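Probable N-acetyl-gamma-glutamyl-phosphate reductase, chloroplastic (Arabidopsis thaliana, PDB 1XYG) probably catalyses the NADPH-dependent reduction of N-acetyl-glutamyl phosphate to N-acetyl-glutamate semialdehyde in chloroplast arginine biosynthesis. Local coordinates at residues 302-307 against 350-355. Residues are numbered along the deposited sequence; the frame is centred on the assembly and turned at random.
Sequences GSNYCH and TGLLHQ
Tyr305 and Gln355 join the approach to strand 306-312, in the mixed sheet of the semialdehyde dehydrogenase dimerisation domain, to the C-terminal loop that follows helix 329-343. The closer part is built round the Tyr305 hydroxyl. Gln355 NE2 donates to Tyr305 OH at 3.3 Å, nearly straight at 163°, reaching the ring at its edge, while amide and ring planes stand 63° apart. A bend at chi2 (-50°) folds the Gln355 chain back, bringing NE2 also within 2.9 Å of Leu353 O; these two hydrogen bonds fix the rotation of the amide. Tyr305 OH is also hydrogen-bonded to Glu284, and Leu353 O accepts from Asn38 of a second subunit. A phenylalanine in place of Tyr305 would probably leave Glu284 and one amide hydrogen of Gln355 without their shared mate. Close by, Ser303 CB packs 3.5 Å from His354 O. The looser part consists of two backbones spaced by water: His354 CB comes no nearer than 4.1 Å to Gly302 O, and one water donates to both Gly302 O and Gln355 O. A second water accepts from Asn304 N at 3.0 Å and donates to Leu352 O at 2.7 Å.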
loop_
_atom_site.group_PDB
_atom_site.type_symbol
_atom_site.label_atom_id
_atom_site.label_comp_id
_atom_site.label_asym_id
_atom_site.label_seq_id
_atom_site.Cartn_x
_atom_site.Cartn_y
_atom_site.Cartn_z
ATOM N N GLY A 302 -4.316 -4.766 15.037
ATOM C CA GLY A 302 -5.229 -5.873 15.258
ATOM C C GLY A 302 -5.354 -6.327 16.699
ATOM O O GLY A 302 -5.853 -7.416 16.978
ATOM N N SER A 303 -4.905 -5.496 17.629
ATOM C CA SER A 303 -4.982 -5.844 19.037
ATOM C C SER A 303 -5.536 -4.666 19.820
ATOM O O SER A 303 -5.744 -3.581 19.280
ATOM C CB SER A 303 -3.597 -6.207 19.572
ATOM O OG SER A 303 -2.788 -5.050 19.687
ATOM N N ASN A 304 -5.759 -4.882 21.107
ATOM C CA ASN A 304 -6.293 -3.843 21.962
ATOM C C ASN A 304 -5.194 -3.143 22.760
ATOM O O ASN A 304 -5.475 -2.427 23.721
ATOM C CB ASN A 304 -7.324 -4.450 22.916
ATOM C CG ASN A 304 -8.209 -3.398 23.550
ATOM O OD1 ASN A 304 -8.786 -2.566 22.849
ATOM N ND2 ASN A 304 -8.324 -3.426 24.878
ATOM N N TYR A 305 -3.946 -3.332 22.349
ATOM C CA TYR A 305 -2.819 -2.737 23.056
ATOM C C TYR A 305 -2.422 -1.330 22.645
ATOM O O TYR A 305 -2.638 -0.899 21.511
ATOM C CB TYR A 305 -1.587 -3.634 22.932
ATOM C CG TYR A 305 -1.768 -4.980 23.574
ATOM C CD1 TYR A 305 -1.689 -5.129 24.958
ATOM C CD2 TYR A 305 -2.046 -6.098 22.800
ATOM C CE1 TYR A 305 -1.888 -6.370 25.557
ATOM C CE2 TYR A 305 -2.245 -7.336 23.377
ATOM C CZ TYR A 305 -2.169 -7.471 24.755
ATOM O OH TYR A 305 -2.393 -8.707 25.315
ATOM N N CYS A 306 -1.820 -0.635 23.598
ATOM C CA CYS A 306 -1.323 0.715 23.405
ATOM C C CYS A 306 0.120 0.714 23.890
ATOM O O CYS A 306 0.397 0.314 25.017
ATOM C CB CYS A 306 -2.140 1.720 24.230
ATOM S SG CYS A 306 -1.386 3.363 24.378
ATOM N N HIS A 307 1.038 1.128 23.030
ATOM C CA HIS A 307 2.439 1.199 23.408
ATOM C C HIS A 307 2.800 2.675 23.427
ATOM O O HIS A 307 2.418 3.418 22.521
ATOM C CB HIS A 307 3.338 0.482 22.389
ATOM C CG HIS A 307 3.182 -1.009 22.366
ATOM N ND1 HIS A 307 3.838 -1.808 21.454
ATOM C CD2 HIS A 307 2.438 -1.845 23.131
ATOM C CE1 HIS A 307 3.503 -3.071 21.657
ATOM N NE2 HIS A 307 2.656 -3.120 22.668
ATOM N N THR A 350 -11.474 -10.219 29.145
ATOM C CA THR A 350 -12.238 -11.271 28.485
ATOM C C THR A 350 -12.470 -11.004 27.000
ATOM O O THR A 350 -13.022 -9.967 26.614
ATOM C CB THR A 350 -13.611 -11.498 29.153
ATOM O OG1 THR A 350 -13.424 -11.948 30.498
ATOM C CG2 THR A 350 -14.390 -12.557 28.387
ATOM N N GLY A 351 -12.049 -11.957 26.174
ATOM C CA GLY A 351 -12.215 -11.840 24.739
ATOM C C GLY A 351 -11.463 -10.679 24.106
ATOM O O GLY A 351 -11.814 -10.231 23.012
ATOM N N LEU A 352 -10.425 -10.190 24.781
ATOM C CA LEU A 352 -9.641 -9.074 24.264
ATOM C C LEU A 352 -8.146 -9.358 24.260
ATOM O O LEU A 352 -7.344 -8.433 24.227
ATOM C CB LEU A 352 -9.897 -7.816 25.097
ATOM C CG LEU A 352 -11.243 -7.107 24.929
ATOM C CD1 LEU A 352 -11.398 -6.066 26.034
ATOM C CD2 LEU A 352 -11.327 -6.462 23.527
ATOM N N LEU A 353 -7.766 -10.629 24.284
ATOM C CA LEU A 353 -6.353 -10.965 24.299
ATOM C C LEU A 353 -5.760 -11.311 22.932
ATOM O O LEU A 353 -4.694 -11.932 22.851
ATOM C CB LEU A 353 -6.101 -12.101 25.290
ATOM C CG LEU A 353 -6.433 -11.748 26.743
ATOM C CD1 LEU A 353 -6.089 -12.919 27.649
ATOM C CD2 LEU A 353 -5.652 -10.503 27.161
ATOM N N HIS A 354 -6.439 -10.905 21.860
ATOM C CA HIS A 354 -5.940 -11.160 20.509
ATOM C C HIS A 354 -4.554 -10.531 20.420
ATOM O O HIS A 354 -4.351 -9.395 20.867
ATOM C CB HIS A 354 -6.829 -10.500 19.451
ATOM C CG HIS A 354 -8.280 -10.834 19.574
ATOM N ND1 HIS A 354 -9.100 -10.252 20.517
ATOM C CD2 HIS A 354 -9.064 -11.670 18.855
ATOM C CE1 HIS A 354 -10.328 -10.713 20.369
ATOM N NE2 HIS A 354 -10.335 -11.575 19.367
ATOM N N GLN A 355 -3.596 -11.260 19.857
ATOM C CA GLN A 355 -2.250 -10.725 19.724
ATOM C C GLN A 355 -2.121 -9.999 18.394
ATOM O O GLN A 355 -2.796 -10.345 17.424
ATOM C CB GLN A 355 -1.207 -11.843 19.846
ATOM C CG GLN A 355 -1.073 -12.396 21.267
ATOM C CD GLN A 355 -0.899 -11.301 22.310
ATOM O OE1 GLN A 355 0.140 -10.649 22.378
ATOM N NE2 GLN A 355 -1.928 -11.091 23.127
HETATM O O HOH W 1 -5.139 -9.910 15.508
HETATM O O HOH W 2 -5.776 -7.700 22.114
#